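PDB 4EBG: uncharacterized protein from Staphylococcus aureus subsp. aureus Mu50, which is a secreted protein of unknown function that belongs to the DUF4467 family and has a cystatin-like fold. Local coordinates for residues Y2-D5 / I6-Y10; D30-Q33 / E34-N37; V40-D43 / G44-I47; D79-K82 / Y83-D86. One frame throughout, in Å; residues are numbered along the deposited sequence. Where two conformers were deposited one is given.

In the fold
All four contacts are local, and each lies within one continuous run of chain. They follow one another in series and none nest or cross. Interaction 1 makes the first turns of helix 3-23. Interaction 2 turns the chain between that helix and strand 37-41. Interaction 3 closes the hairpin between strands 37-41 and 46-52. Interaction 4 forms the short helix 80-86. Gln3 ties interaction 1 to interaction 2 through Gln33, and Tyr2 ties it to interaction 3 through Asp43. Tyr41 and Val46 of the hairpin pack on Tyr83 of interaction 4. Interactions 1 and 4 do not touch, their centres about 19 Å apart.

Interaction 1 of 4, residues Y2-D5 / I6-Y10; sequences YQKD and IDKVY
Gln3 NE2 gives a hydrogen bond to Asp7 OD1 at 2.7 Å, one turn along the helix. The oxygen lies almost in the amide plane of Gln3, but the donor comes from above the carboxylate plane, 53° out of it. A bend at chi2 (64°) swings the amide back over the helix toward Asp7. The same NE2 also bonds Gln33 OE1, so this nitrogen has two acceptors. A second pair forms where Lys8 NZ meets Asp5 OD1 at 3.0 Å in a salt bridge, nearly along the C-O axis. The two side chains run alongside each other, and Lys8 NZ also gives a hydrogen bond to Gly70 O. Four successive carbonyls accept at i to i+4. Tyr2 O takes Ile6 N and Gln3 O takes Asp7 N, the latter at 2.8 Å. Lys4 O takes Lys8 N at 3.2 Å, and Asp5 O takes Val9 N. The Tyr2 hydroxyl bonds Asp43 OD1. Ile6 and Val9 face the sheet, touching Tyr91 and Ile47 respectively. These i to i+4 bonds are those of an alpha-helix start, here on the long helix packed across the sheet of the cystatin-like fold.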
# COMPACT_ATOMS: atom_id res chain seq x y z
N TYR B 2 3.02 -27.73 -2.28
CA TYR B 2 2.94 -26.32 -2.62
C TYR B 2 3.25 -25.38 -1.47
O TYR B 2 3.24 -24.16 -1.68
CB TYR B 2 1.55 -26.02 -3.11
CG TYR B 2 1.09 -26.86 -4.26
CD1 TYR B 2 1.77 -26.89 -5.46
CD2 TYR B 2 -0.05 -27.65 -4.13
CE1 TYR B 2 1.32 -27.68 -6.53
CE2 TYR B 2 -0.51 -28.43 -5.18
CZ TYR B 2 0.20 -28.47 -6.34
OH TYR B 2 -0.25 -29.24 -7.40
N GLN B 3 3.47 -25.88 -0.26
CA GLN B 3 3.54 -25.00 0.90
C GLN B 3 4.69 -23.98 0.85
O GLN B 3 4.53 -22.85 1.26
CB GLN B 3 3.50 -25.78 2.20
CG GLN B 3 3.43 -24.86 3.46
CD GLN B 3 2.17 -24.05 3.51
OE1 GLN B 3 1.06 -24.57 3.26
NE2 GLN B 3 2.30 -22.76 3.77
N LYS B 4 5.83 -24.35 0.31
CA LYS B 4 6.97 -23.42 0.17
C LYS B 4 6.54 -22.20 -0.65
O LYS B 4 6.84 -21.05 -0.31
CB LYS B 4 8.18 -24.11 -0.48
CG LYS B 4 9.34 -23.17 -0.86
CD LYS B 4 10.60 -23.91 -1.26
CE LYS B 4 11.45 -23.09 -2.22
NZ LYS B 4 12.85 -23.61 -2.37
N ASP B 5 5.82 -22.44 -1.73
CA ASP B 5 5.36 -21.36 -2.58
C ASP B 5 4.21 -20.59 -1.99
O ASP B 5 4.14 -19.38 -2.15
CB ASP B 5 5.10 -21.85 -4.00
CG ASP B 5 6.42 -22.13 -4.77
OD1 ASP B 5 7.54 -21.75 -4.31
OD2 ASP B 5 6.34 -22.73 -5.84
N ILE B 6 3.31 -21.26 -1.30
CA ILE B 6 2.28 -20.54 -0.57
C ILE B 6 2.93 -19.61 0.48
O ILE B 6 2.46 -18.47 0.65
CB ILE B 6 1.29 -21.52 0.08
CG1 ILE B 6 0.51 -22.31 -1.00
CG2 ILE B 6 0.35 -20.84 1.01
CD1 ILE B 6 -0.18 -23.57 -0.43
N ASP B 7 3.97 -20.08 1.16
CA ASP B 7 4.65 -19.25 2.11
C ASP B 7 5.22 -17.97 1.45
O ASP B 7 5.18 -16.91 2.03
CB ASP B 7 5.82 -20.05 2.73
CG ASP B 7 5.38 -21.08 3.79
OD1 ASP B 7 4.25 -20.99 4.28
OD2 ASP B 7 6.20 -21.96 4.15
N LYS B 8 5.77 -18.11 0.25
CA LYS B 8 6.26 -16.98 -0.51
C LYS B 8 5.15 -15.97 -0.77
O LYS B 8 5.39 -14.78 -0.73
CB LYS B 8 6.92 -17.41 -1.82
CG LYS B 8 8.19 -18.25 -1.65
CD LYS B 8 8.74 -18.68 -2.98
CE LYS B 8 9.94 -19.64 -2.85
NZ LYS B 8 10.20 -20.37 -4.13
N VAL B 9 3.99 -16.48 -1.16
CA VAL B 9 2.82 -15.63 -1.43
C VAL B 9 2.43 -14.84 -0.19
O VAL B 9 2.27 -13.60 -0.25
CB VAL B 9 1.64 -16.46 -2.02
CG1 VAL B 9 0.38 -15.62 -2.04
CG2 VAL B 9 1.99 -16.94 -3.44
N TYR B 10 2.27 -15.51 0.96
CA TYR B 10 1.86 -14.80 2.16
C TYR B 10 2.97 -13.84 2.62
O TYR B 10 2.63 -12.75 3.10
CB TYR B 10 1.42 -15.76 3.28
CG TYR B 10 -0.01 -16.24 3.06
CD1 TYR B 10 -1.07 -15.50 3.49
CD2 TYR B 10 -0.29 -17.38 2.32
CE1 TYR B 10 -2.37 -15.88 3.22
CE2 TYR B 10 -1.59 -17.76 2.05
CZ TYR B 10 -2.62 -17.02 2.49
OH TYR B 10 -3.91 -17.34 2.21

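Interaction 2 of 4, residues D30-Q33 / E34-N37; sequences DIKQ and EDSN. With PO4 (phosphate ion), chain D.
The backbone of Lys32 to Ser36 makes a tight turn, with Asp35 N bonded to Lys32 O at 3.1 Å and Ser36 N to Gln33 O at 3.0 Å. Ser36 OG is the second donor to Lys32 O, at 2.7 Å. The hydroxyl and the Asp35 N-H reach that oxygen from opposite faces of its carbonyl plane. Ser36 OG stands beside its own backbone N, anti to the carbonyl carbon (chi1 -59°), which points it back at the turn. Ile31 CG2 packs against this hydroxyl. Such i to i+3 bonding belongs to a single 3-10 turn, here in the loop that leads from helix 3-23 into strand 37-41. On its outer side the Lys32 chain runs beside Asp35, and CE comes to 3.2 Å from Asp35 OD2. Bends at chi3 and chi4 carry NZ away from the turn, so Lys32 NZ and Asp35 OD2 stay 4.3 Å apart. Lys32 NZ bonds Asp30 O at 2.9 Å, in the carbonyl plane, and forms a salt bridge with Asp30 OD2. It also gives a hydrogen bond to O3 of the phosphate at 2.6 Å. This ion, probably from the crystallisation liquor, is also held by Lys28. Gln33 stretches the other way, its NE2 bonding Asp93 OD2.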
# COMPACT_ATOMS: atom_id res chain seq x y z
N ASP B 30 -0.76 -8.49 9.43
CA ASP B 30 -0.49 -9.79 10.04
C ASP B 30 -1.42 -10.82 9.45
O ASP B 30 -2.19 -11.50 10.16
CB ASP B 30 -0.54 -9.74 11.58
CG ASP B 30 -1.87 -9.30 12.14
OD1 ASP B 30 -2.69 -8.62 11.47
OD2 ASP B 30 -2.08 -9.64 13.34
N ILE B 31 -1.34 -10.97 8.14
CA ILE B 31 -2.18 -11.87 7.39
C ILE B 31 -1.65 -13.29 7.63
O ILE B 31 -0.45 -13.54 7.44
CB ILE B 31 -2.20 -11.56 5.88
CG1 ILE B 31 -2.63 -10.10 5.60
CG2 ILE B 31 -3.04 -12.56 5.12
CD1 ILE B 31 -4.02 -9.74 6.08
N LYS B 32 -2.57 -14.19 7.97
CA LYS B 32 -2.20 -15.58 8.26
C LYS B 32 -2.98 -16.54 7.36
O LYS B 32 -4.17 -16.42 7.22
CB LYS B 32 -2.50 -15.89 9.72
CG LYS B 32 -1.69 -15.05 10.72
CD LYS B 32 -2.19 -15.14 12.13
CE LYS B 32 -3.42 -14.28 12.46
NZ LYS B 32 -3.13 -12.79 12.56
N GLN B 33 -2.27 -17.53 6.84
CA GLN B 33 -2.88 -18.54 5.98
C GLN B 33 -4.08 -19.23 6.66
O GLN B 33 -5.08 -19.52 6.01
CB GLN B 33 -1.82 -19.55 5.54
CG GLN B 33 -2.35 -20.65 4.65
CD GLN B 33 -1.24 -21.59 4.19
OE1 GLN B 33 -0.09 -21.24 4.28
NE2 GLN B 33 -1.60 -22.76 3.66
N GLU B 34 -3.97 -19.54 7.94
CA GLU B 34 -5.01 -20.29 8.64
C GLU B 34 -6.28 -19.47 8.90
O GLU B 34 -7.28 -20.02 9.26
CB GLU B 34 -4.51 -20.85 9.97
CG GLU B 34 -4.24 -19.79 11.04
CD GLU B 34 -2.78 -19.32 11.11
OE1 GLU B 34 -2.05 -19.43 10.06
OE2 GLU B 34 -2.38 -18.83 12.22
N ASP B 35 -6.24 -18.18 8.64
CA ASP B 35 -7.40 -17.30 8.70
C ASP B 35 -7.83 -16.81 7.31
O ASP B 35 -8.63 -15.86 7.18
CB ASP B 35 -7.10 -16.10 9.59
CG ASP B 35 -6.88 -16.46 11.04
OD1 ASP B 35 -7.39 -17.51 11.49
OD2 ASP B 35 -6.20 -15.68 11.72
N SER B 36 -7.28 -17.44 6.27
CA SER B 36 -7.45 -16.98 4.90
C SER B 36 -7.94 -18.16 4.05
O SER B 36 -8.04 -19.30 4.55
CB SER B 36 -6.14 -16.43 4.39
OG SER B 36 -5.67 -15.34 5.19
N ASN B 37 -8.22 -17.89 2.79
CA ASN B 37 -8.51 -18.89 1.80
C ASN B 37 -7.38 -18.95 0.80
O ASN B 37 -6.91 -17.92 0.32
CB ASN B 37 -9.83 -18.59 1.13
CG ASN B 37 -10.98 -18.70 2.08
OD1 ASN B 37 -10.92 -19.48 3.05
ND2 ASN B 37 -12.06 -17.98 1.78
P PO4 D . -6.31 -11.68 14.33
O1 PO4 D . -7.77 -11.58 13.88
O2 PO4 D . -6.26 -12.94 15.11
O3 PO4 D . -5.47 -11.69 13.06
O4 PO4 D . -6.06 -10.43 15.20

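Interaction 3 of 4, residues V40-D43 / G44-I47; sequences VYKD and GKVI
Tyr41 O is approached by three backbone N-H groups of 44-47. Gly44 N gives it a hydrogen bond at 3.0 Å, from above the carbonyl plane. Lys45 N and Val46 N add weak ones, the second nearly straight at the hydrogen (173°) but long at 3.3 Å. Tyr41 N answers with a short bond to Val46 O at 2.8 Å, almost in line with that carbonyl. Lys45 N also bonds Lys42 O at 3.2 Å, which closes the tip of the turn. Over the tip, Lys42 CB lies against Lys45 CE, both on the outside of the protein. Gly44 has backbone angles (106°, -3°) at which a CB would strike Asp43 O. Val40 CG1 sits 3.6 Å from Gly44 CA, close over the turn. The other branch of Val40, CG2, packs on Ile47 CG1 at 4.1 Å. These two side chains lie side by side, and both touch helix 3-23, Val40 through Ile6 and Ile47 through Val9. Tyr41 and Val46 occupy the other face, which is covered by helix 80-86. There the Tyr41 ring meets Tyr83 edge-to-face. Val46 O lies at the edge of the Tyr41 ring, near its plane. Asp43 N gives a hydrogen bond to Asp90 OD2, outside the hairpin. Lys45 and Val46 both face Tyr41, a classic beta bulge at the turn of an antiparallel hairpin.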
# COMPACT_ATOMS: atom_id res chain seq x y z
N VAL B 40 -4.46 -23.29 -5.14
CA VAL B 40 -3.36 -23.43 -6.08
C VAL B 40 -3.89 -24.02 -7.39
O VAL B 40 -4.70 -24.97 -7.37
CB VAL B 40 -2.23 -24.33 -5.53
CG1 VAL B 40 -1.11 -24.52 -6.53
CG2 VAL B 40 -1.74 -23.79 -4.19
N TYR B 41 -3.40 -23.48 -8.51
CA TYR B 41 -3.78 -23.89 -9.84
C TYR B 41 -2.55 -24.15 -10.66
O TYR B 41 -1.47 -23.66 -10.39
CB TYR B 41 -4.65 -22.83 -10.52
CG TYR B 41 -5.86 -22.48 -9.73
CD1 TYR B 41 -7.03 -23.23 -9.88
CD2 TYR B 41 -5.86 -21.46 -8.77
CE1 TYR B 41 -8.20 -22.95 -9.09
CE2 TYR B 41 -6.99 -21.20 -8.03
CZ TYR B 41 -8.14 -21.97 -8.16
OH TYR B 41 -9.23 -21.70 -7.36
N LYS B 42 -2.79 -24.85 -11.76
CA LYS B 42 -1.79 -25.10 -12.80
C LYS B 42 -0.48 -25.59 -12.20
O LYS B 42 0.60 -25.16 -12.53
CB LYS B 42 -1.67 -23.88 -13.75
CG LYS B 42 -2.95 -23.75 -14.66
CD LYS B 42 -2.86 -22.73 -15.75
CE LYS B 42 -4.19 -22.50 -16.42
NZ LYS B 42 -4.04 -21.56 -17.59
N ASP B 43 -0.66 -26.54 -11.26
CA ASP B 43 0.40 -27.24 -10.55
C ASP B 43 1.41 -26.29 -9.94
O ASP B 43 2.60 -26.59 -9.88
CB ASP B 43 1.06 -28.30 -11.44
CG ASP B 43 1.81 -29.38 -10.64
OD1 ASP B 43 1.58 -29.65 -9.42
OD2 ASP B 43 2.65 -30.03 -11.26
N GLY B 44 0.90 -25.19 -9.40
CA GLY B 44 1.71 -24.24 -8.67
C GLY B 44 2.02 -22.95 -9.40
O GLY B 44 2.63 -22.08 -8.80
N LYS B 45 1.59 -22.79 -10.64
CA LYS B 45 1.96 -21.62 -11.41
C LYS B 45 1.14 -20.41 -10.97
O LYS B 45 1.62 -19.29 -11.06
CB LYS B 45 1.79 -21.85 -12.92
CG LYS B 45 2.83 -22.74 -13.53
CD LYS B 45 2.88 -22.57 -15.03
CE LYS B 45 1.60 -23.00 -15.70
NZ LYS B 45 1.88 -23.58 -17.06
N VAL B 46 -0.10 -20.64 -10.54
CA VAL B 46 -1.00 -19.55 -10.08
C VAL B 46 -1.55 -19.90 -8.69
O VAL B 46 -2.04 -21.01 -8.47
CB VAL B 46 -2.19 -19.29 -11.08
CG1 VAL B 46 -3.17 -18.23 -10.55
CG2 VAL B 46 -1.60 -18.95 -12.48
N ILE B 47 -1.46 -18.97 -7.75
CA ILE B 47 -1.99 -19.13 -6.43
C ILE B 47 -2.90 -17.95 -6.13
O ILE B 47 -2.51 -16.81 -6.31
CB ILE B 47 -0.83 -19.25 -5.39
CG1 ILE B 47 0.07 -20.43 -5.75
CG2 ILE B 47 -1.38 -19.37 -3.97
CD1 ILE B 47 1.26 -20.64 -4.76

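Interaction 4 of 4, residues D79-K82 / Y83-D86; sequences DPIK and YMKD
Lys82 reaches forward along the helix to Asp86. Its CB lies close to Tyr83 N, and its CG comes to 3.4 Å from Asp86 OD2. CD runs on past the same oxygen, and CE also lies 3.4 Å from Asp86 OD2. The chain is extended as far as CE, then a bend at chi4 (46°) brings NZ round to Asp86 OD2. Lys82 NZ there forms a salt bridge with Asp86 OD2 at 2.8 Å, on the syn lone pair. The second carboxylate oxygen is taken too: Lys85 NZ meets Asp86 OD1 at 2.7 Å. One water accepts from both lysines and links their NZ atoms, which stand 3.9 Å apart. The carboxylate probably offsets the repulsion between them. At the start of the helix Asp79 is the N-cap. Its OD1 takes Lys82 N at 3.2 Å, with a weaker bond from Ile81 N. On another flank Ile81 CD1 touches the CE methyl of Met84, a selenomethionine, at 3.5 Å. The charged network lies on the surface of helix 80-86. Pro80 and Met84 pack on Val48 and Tyr62 of strands 46-52 and 60-68, while Tyr83 covers Val46 and Tyr41, across the sheet from helix 3-23.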
# COMPACT_ATOMS: atom_id res chain seq x y z
N ASP B 79 -8.09 -11.61 -12.90
CA ASP B 79 -9.29 -11.46 -12.06
C ASP B 79 -9.41 -12.73 -11.18
O ASP B 79 -9.62 -13.81 -11.70
CB ASP B 79 -10.52 -11.37 -12.96
CG ASP B 79 -11.81 -11.33 -12.18
OD1 ASP B 79 -11.87 -11.77 -10.99
OD2 ASP B 79 -12.82 -10.93 -12.78
N PRO B 80 -9.13 -12.63 -9.89
CA PRO B 80 -9.01 -13.87 -9.10
C PRO B 80 -10.33 -14.63 -8.94
O PRO B 80 -10.29 -15.87 -8.83
CB PRO B 80 -8.46 -13.39 -7.76
CG PRO B 80 -8.82 -12.04 -7.70
CD PRO B 80 -8.86 -11.44 -9.08
N ILE B 81 -11.44 -13.91 -8.89
CA ILE B 81 -12.77 -14.52 -8.73
C ILE B 81 -13.06 -15.36 -9.97
O ILE B 81 -13.51 -16.52 -9.89
CB ILE B 81 -13.84 -13.43 -8.54
CG1 ILE B 81 -13.54 -12.60 -7.29
CG2 ILE B 81 -15.20 -14.06 -8.45
CD1 ILE B 81 -13.08 -13.39 -6.10
N LYS B 82 -12.86 -14.76 -11.14
CA LYS B 82 -13.07 -15.46 -12.36
C LYS B 82 -12.12 -16.65 -12.45
O LYS B 82 -12.48 -17.73 -12.93
CB LYS B 82 -12.86 -14.53 -13.54
CG LYS B 82 -13.03 -15.19 -14.88
CD LYS B 82 -12.75 -14.25 -16.04
CE LYS B 82 -12.95 -14.97 -17.39
NZ LYS B 82 -14.22 -15.81 -17.49
N TYR B 83 -10.88 -16.46 -12.01
CA TYR B 83 -9.90 -17.52 -12.15
C TYR B 83 -10.37 -18.73 -11.37
O TYR B 83 -10.24 -19.88 -11.81
CB TYR B 83 -8.51 -17.05 -11.67
CG TYR B 83 -7.42 -17.90 -12.24
CD1 TYR B 83 -7.05 -19.11 -11.64
CD2 TYR B 83 -6.79 -17.52 -13.40
CE1 TYR B 83 -6.08 -19.92 -12.20
CE2 TYR B 83 -5.77 -18.34 -13.96
CZ TYR B 83 -5.44 -19.55 -13.38
OH TYR B 83 -4.51 -20.39 -13.90
N MSE B 84 -10.83 -18.51 -10.14
CA MSE B 84 -11.27 -19.66 -9.31
C MSE B 84 -12.48 -20.37 -9.90
O MSE B 84 -12.63 -21.56 -9.81
CB MSE B 84 -11.58 -19.19 -7.89
CG MSE B 84 -10.39 -18.66 -7.12
SE MSE B 84 -10.81 -18.16 -5.30
CE MSE B 84 -11.76 -16.65 -5.66
N LYS B 85 -13.35 -19.60 -10.50
CA LYS B 85 -14.56 -20.13 -11.15
C LYS B 85 -14.24 -21.06 -12.29
O LYS B 85 -14.89 -22.06 -12.55
CB LYS B 85 -15.44 -18.93 -11.62
CG LYS B 85 -16.63 -19.37 -12.43
CD LYS B 85 -17.53 -18.19 -12.76
CE LYS B 85 -16.91 -17.15 -13.62
NZ LYS B 85 -16.70 -17.58 -15.03
N ASP B 86 -13.22 -20.64 -13.02
CA ASP B 86 -12.92 -21.20 -14.34
C ASP B 86 -11.93 -22.34 -14.32
O ASP B 86 -11.75 -22.97 -15.36
CB ASP B 86 -12.40 -20.11 -15.27
CG ASP B 86 -13.45 -19.16 -15.72
OD1 ASP B 86 -14.64 -19.33 -15.35
OD2 ASP B 86 -13.09 -18.20 -16.45
O HOH W 1 -16.54 -14.71 -16.01